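Local structure of GntR family transcriptional regulator (Streptococcus agalactiae, 7B5U) at residues V10-H16 with Y74-R78; P5-I9 with G63-Y68. The protein probably regulates transcription by binding DNA, this piece being its RCK_C effector domain, which binds the second messenger c-di-AMP as a dimer. All blocks are in the same frame, centred on the assembly; numbering follows the deposited sequence.

Contact 1. Residues V10-H16 with Y74-R78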
# COMPACT_ATOMS: atom_id res chain seq x y z
N VAL A 10 10.05 11.25 8.62
CA VAL A 10 9.33 11.56 9.85
C VAL A 10 10.30 12.00 10.94
O VAL A 10 10.57 11.29 11.91
CB VAL A 10 8.35 10.43 10.26
CG1 VAL A 10 7.22 10.35 9.24
CG2 VAL A 10 9.06 9.07 10.37
N SER A 11 10.84 13.20 10.76
CA SER A 11 11.90 13.72 11.61
C SER A 11 11.38 14.52 12.81
O SER A 11 12.17 14.82 13.71
CB SER A 11 12.85 14.58 10.78
OG SER A 11 12.13 15.62 10.13
N GLU A 12 10.11 14.86 12.85
CA GLU A 12 9.56 15.65 13.94
C GLU A 12 8.95 14.73 15.00
O GLU A 12 8.59 13.58 14.72
CB GLU A 12 8.50 16.62 13.41
CG GLU A 12 9.06 17.64 12.43
CD GLU A 12 9.79 18.80 13.09
OE1 GLU A 12 9.69 18.97 14.33
OE2 GLU A 12 10.47 19.56 12.37
N ASP A 13 8.85 15.25 16.22
CA ASP A 13 8.17 14.50 17.27
C ASP A 13 6.70 14.31 16.91
O ASP A 13 6.06 15.19 16.31
CB ASP A 13 8.27 15.25 18.60
CG ASP A 13 9.69 15.38 19.10
OD1 ASP A 13 10.51 14.50 18.78
OD2 ASP A 13 9.96 16.35 19.84
N SER A 14 6.15 13.15 17.27
CA SER A 14 4.78 12.82 16.91
C SER A 14 4.29 11.67 17.77
O SER A 14 5.01 10.68 17.94
CB SER A 14 4.69 12.40 15.44
OG SER A 14 3.41 11.86 15.13
N GLU A 15 3.05 11.79 18.23
CA GLU A 15 2.38 10.70 18.95
C GLU A 15 2.32 9.42 18.13
O GLU A 15 2.07 8.34 18.69
CB GLU A 15 0.95 11.13 19.29
CG GLU A 15 0.14 11.45 18.02
CD GLU A 15 -1.32 11.76 18.28
OE1 GLU A 15 -2.01 10.91 18.88
OE2 GLU A 15 -1.79 12.84 17.86
N HIS A 16 2.49 9.50 16.82
CA HIS A 16 2.37 8.32 15.98
C HIS A 16 3.67 7.52 15.89
O HIS A 16 3.63 6.38 15.43
CB HIS A 16 1.86 8.74 14.60
CG HIS A 16 0.57 9.50 14.66
ND1 HIS A 16 -0.55 9.03 15.30
CD2 HIS A 16 0.23 10.71 14.15
CE1 HIS A 16 -1.53 9.92 15.19
NE2 HIS A 16 -1.07 10.95 14.50
N TYR A 74 -0.41 14.55 9.56
CA TYR A 74 -0.51 13.46 10.52
C TYR A 74 0.80 13.24 11.26
O TYR A 74 0.79 12.93 12.46
CB TYR A 74 -0.94 12.20 9.76
CG TYR A 74 -1.26 10.99 10.58
CD1 TYR A 74 -2.47 10.88 11.25
CD2 TYR A 74 -0.38 9.92 10.64
CE1 TYR A 74 -2.78 9.75 11.98
CE2 TYR A 74 -0.68 8.78 11.35
CZ TYR A 74 -1.88 8.71 12.02
OH TYR A 74 -2.18 7.57 12.74
N PHE A 75 1.94 13.39 10.58
CA PHE A 75 3.24 13.18 11.20
C PHE A 75 3.91 14.48 11.67
O PHE A 75 5.12 14.49 11.89
CB PHE A 75 4.15 12.37 10.28
CG PHE A 75 3.80 10.91 10.22
CD1 PHE A 75 3.18 10.36 9.12
CD2 PHE A 75 4.07 10.08 11.30
CE1 PHE A 75 2.86 9.01 9.09
CE2 PHE A 75 3.76 8.74 11.28
CZ PHE A 75 3.15 8.20 10.17
N ASN A 76 3.14 15.56 11.82
CA ASN A 76 3.63 16.78 12.46
C ASN A 76 4.73 17.45 11.63
O ASN A 76 5.70 17.99 12.17
CB ASN A 76 4.09 16.54 13.90
CG ASN A 76 4.34 17.83 14.65
OD1 ASN A 76 3.66 18.84 14.42
ND2 ASN A 76 5.33 17.82 15.54
N LEU A 77 4.56 17.44 10.30
CA LEU A 77 5.55 17.99 9.38
C LEU A 77 5.10 19.31 8.74
O LEU A 77 5.66 19.70 7.71
CB LEU A 77 5.89 16.96 8.30
CG LEU A 77 6.53 15.65 8.78
CD1 LEU A 77 6.73 14.66 7.64
CD2 LEU A 77 7.86 15.96 9.45
N ARG A 78 4.14 20.01 9.34
CA ARG A 78 3.60 21.21 8.69
C ARG A 78 4.48 22.45 8.80
O ARG A 78 4.19 23.44 8.13
CB ARG A 78 2.20 21.52 9.22
CG ARG A 78 1.15 20.50 8.83
CD ARG A 78 0.46 20.85 7.53
NE ARG A 78 -0.43 22.00 7.67
CZ ARG A 78 -1.00 22.62 6.65
NH1 ARG A 78 -0.77 22.20 5.41
NH2 ARG A 78 -1.79 23.66 6.85
O HOH W 1 7.71 13.29 12.05
O HOH W 2 1.83 13.95 15.03
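His16 lies flat against Tyr74 where the loop after strand 6-9 of this RCK_C domain meets the Schellman motif that ends helix 65-74. From the backbone outward, His16 CB packs on Phe75 CE2 at 3.8 Å; His16 CG then sits over Tyr74 CE2 and CZ, His16 ND1 beside Tyr74 CZ, His16 CD2 over Tyr74 CE2, His16 CE1 over Tyr74 CZ and CE1, and His16 NE2 over Tyr74 CE1. The rings form an offset stack, centroids of His16 and Tyr74 3.6 Å apart and planes at 8°, and Glu15 CG covers the opposite face of the imidazole. Tyr74 reaches this place because its CG is anti to its backbone N (chi1 -173°), which carries the phenol out beside the loop, where it also touches Leu24. Phe75 is clamped between the edge of Tyr74 on one face and Val10 CG1 on the other, a CH-pi contact with CG1 4.0 Å from the ring centroid. Ser14 forms an ST turn, its OG accepting from His16 N at 3.0 Å, and a water links that OG to Tyr74 O. A second water donates to both Glu12 O and Phe75 O, so two carbonyls at the helix end are tied to the loop through solvent. Further along, Glu12 CG rests on Leu77 CD2 at 3.6 Å. Asn76, the C-prime residue with positive phi, turns its amide to the loop: ND2 donates to Asp13 O at 2.8 Å, with an N-H...O angle of 153°, and this oxygen, met in its carbonyl plane, is tilted somewhat out of the Asn76 amide plane.

Contact 2. Residues P5-I9 with G63-Y68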
# COMPACT_ATOMS: atom_id res chain seq x y z
N PRO A 5 5.70 6.73 -5.76
CA PRO A 5 5.45 7.00 -4.34
C PRO A 5 5.93 8.38 -3.93
O PRO A 5 6.94 8.89 -4.43
CB PRO A 5 6.26 5.91 -3.62
CG PRO A 5 6.56 4.89 -4.65
CD PRO A 5 6.65 5.62 -5.95
N TYR A 6 5.19 8.98 -3.01
CA TYR A 6 5.69 10.09 -2.23
C TYR A 6 6.66 9.56 -1.16
O TYR A 6 6.57 8.40 -0.73
CB TYR A 6 4.54 10.78 -1.51
CG TYR A 6 3.58 11.46 -2.44
CD1 TYR A 6 2.46 10.81 -2.92
CD2 TYR A 6 3.81 12.77 -2.86
CE1 TYR A 6 1.58 11.43 -3.78
CE2 TYR A 6 2.94 13.40 -3.72
CZ TYR A 6 1.83 12.73 -4.18
OH TYR A 6 0.95 13.34 -5.04
N GLU A 7 7.56 10.44 -0.73
CA GLU A 7 8.54 10.11 0.31
C GLU A 7 8.46 11.19 1.38
O GLU A 7 8.55 12.38 1.06
CB GLU A 7 9.96 10.07 -0.27
CG GLU A 7 11.04 9.69 0.74
CD GLU A 7 12.44 9.66 0.14
OE1 GLU A 7 13.39 9.37 0.89
OE2 GLU A 7 12.59 9.90 -1.08
N ILE A 8 8.26 10.80 2.63
CA ILE A 8 8.36 11.73 3.75
C ILE A 8 9.35 11.19 4.77
O ILE A 8 9.41 9.99 5.02
CB ILE A 8 7.00 12.05 4.41
CG1 ILE A 8 6.34 10.79 4.98
CG2 ILE A 8 6.08 12.79 3.45
CD1 ILE A 8 5.13 11.09 5.85
N ILE A 9 10.12 12.10 5.36
CA ILE A 9 11.03 11.78 6.45
C ILE A 9 10.36 12.21 7.74
O ILE A 9 10.10 13.40 7.94
CB ILE A 9 12.39 12.49 6.28
CG1 ILE A 9 13.04 12.14 4.94
CG2 ILE A 9 13.29 12.16 7.47
CD1 ILE A 9 14.24 13.01 4.60
N GLY A 63 -0.69 7.64 -3.38
CA GLY A 63 -1.83 8.50 -3.13
C GLY A 63 -1.84 9.62 -4.15
O GLY A 63 -1.27 9.50 -5.23
N ASP A 64 -2.55 10.69 -3.82
CA ASP A 64 -2.50 11.91 -4.61
C ASP A 64 -1.99 13.05 -3.72
O ASP A 64 -1.56 12.84 -2.58
CB ASP A 64 -3.84 12.17 -5.30
CG ASP A 64 -4.97 12.43 -4.33
OD1 ASP A 64 -6.13 12.51 -4.81
OD2 ASP A 64 -4.73 12.60 -3.12
N GLU A 65 -2.05 14.27 -4.24
CA GLU A 65 -1.54 15.42 -3.50
C GLU A 65 -2.26 15.61 -2.17
O GLU A 65 -1.65 16.02 -1.18
CB GLU A 65 -1.65 16.69 -4.35
CG GLU A 65 -0.56 16.84 -5.41
CD GLU A 65 -0.88 16.17 -6.74
OE1 GLU A 65 -0.21 16.52 -7.74
OE2 GLU A 65 -1.79 15.31 -6.80
N ASP A 66 -3.56 15.31 -2.14
CA ASP A 66 -4.31 15.46 -0.89
C ASP A 66 -3.87 14.42 0.13
O ASP A 66 -3.77 14.73 1.33
CB ASP A 66 -5.81 15.35 -1.17
CG ASP A 66 -6.65 15.87 -0.01
OD1 ASP A 66 -6.61 17.09 0.25
OD2 ASP A 66 -7.35 15.07 0.63
N VAL A 67 -3.60 13.19 -0.31
CA VAL A 67 -3.08 12.17 0.60
C VAL A 67 -1.73 12.61 1.16
O VAL A 67 -1.45 12.43 2.35
CB VAL A 67 -2.97 10.82 -0.13
CG1 VAL A 67 -2.22 9.82 0.72
CG2 VAL A 67 -4.35 10.30 -0.50
N TYR A 68 -0.88 13.18 0.31
CA TYR A 68 0.39 13.71 0.79
C TYR A 68 0.16 14.74 1.89
O TYR A 68 0.83 14.72 2.93
CB TYR A 68 1.22 14.31 -0.35
CG TYR A 68 2.33 15.16 0.21
CD1 TYR A 68 3.46 14.58 0.77
CD2 TYR A 68 2.19 16.54 0.28
CE1 TYR A 68 4.45 15.36 1.35
CE2 TYR A 68 3.18 17.34 0.86
CZ TYR A 68 4.31 16.73 1.39
OH TYR A 68 5.30 17.49 1.97
O HOH W 3 0.71 11.00 -7.15
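The N-terminus of helix 65-74 packs against strand 6-9, outermost in this chain's sheet, with Tyr6 reaching over the first turn and Tyr68 lying beside it. Tyr6 CG is anti to its carbonyl carbon (chi1 -67°), and the ring extends from the strand to the helix start. Over one of its faces stands Tyr68 CB, 4.0 Å from the Tyr6 centroid and 15° off the normal, a CH-pi contact. The two rings are near parallel but slid apart and barely overlap; that of Tyr68 runs on to Ile8, whose CG2 meets the ring edge at CE1, 3.7 Å away. In the four-stranded antiparallel sheet of this RCK_C domain, strand 6-9 pairs with strand 58-62, and the chain leaves that strand through Gly63 and the N-cap Asp64 into the helix. Gly63 O lies at the edge of the Tyr6 ring, in its plane, and a water donates to this oxygen while also hydrogen-bonding Tyr6 OH. The phenol oxygen comes close to the peptide joining Asp64 and Glu65, with Asp64 C 3.2 Å from Tyr6 OH. In the capping bond, Asp64 OD2 accepts from Val67 N at 3.1 Å, the N-H...O angle being 162°.

Contact 2 holds the start of helix 65-74 and contact 1 its end, both against the chain that runs through strand 6-9 into the following loop; their centres are 14 Å apart. They touch directly: Phe75 CD1 lies 3.9 Å from Ile8 CD1, an apolar contact, and Leu77 CD1 packs on Ile9 O at 3.6 Å and on Ile8 CB. Neither contact includes a residue of the c-di-AMP pocket. The side chain of Tyr74 lies about 9 Å from the bound ligand and about 6 Å from that of Asn25; the side chain of Ile34 is about 6 Å from that of Phe75 and about 8 Å from that of Ile8. Asn25 and Ile34 both bind the nucleotide.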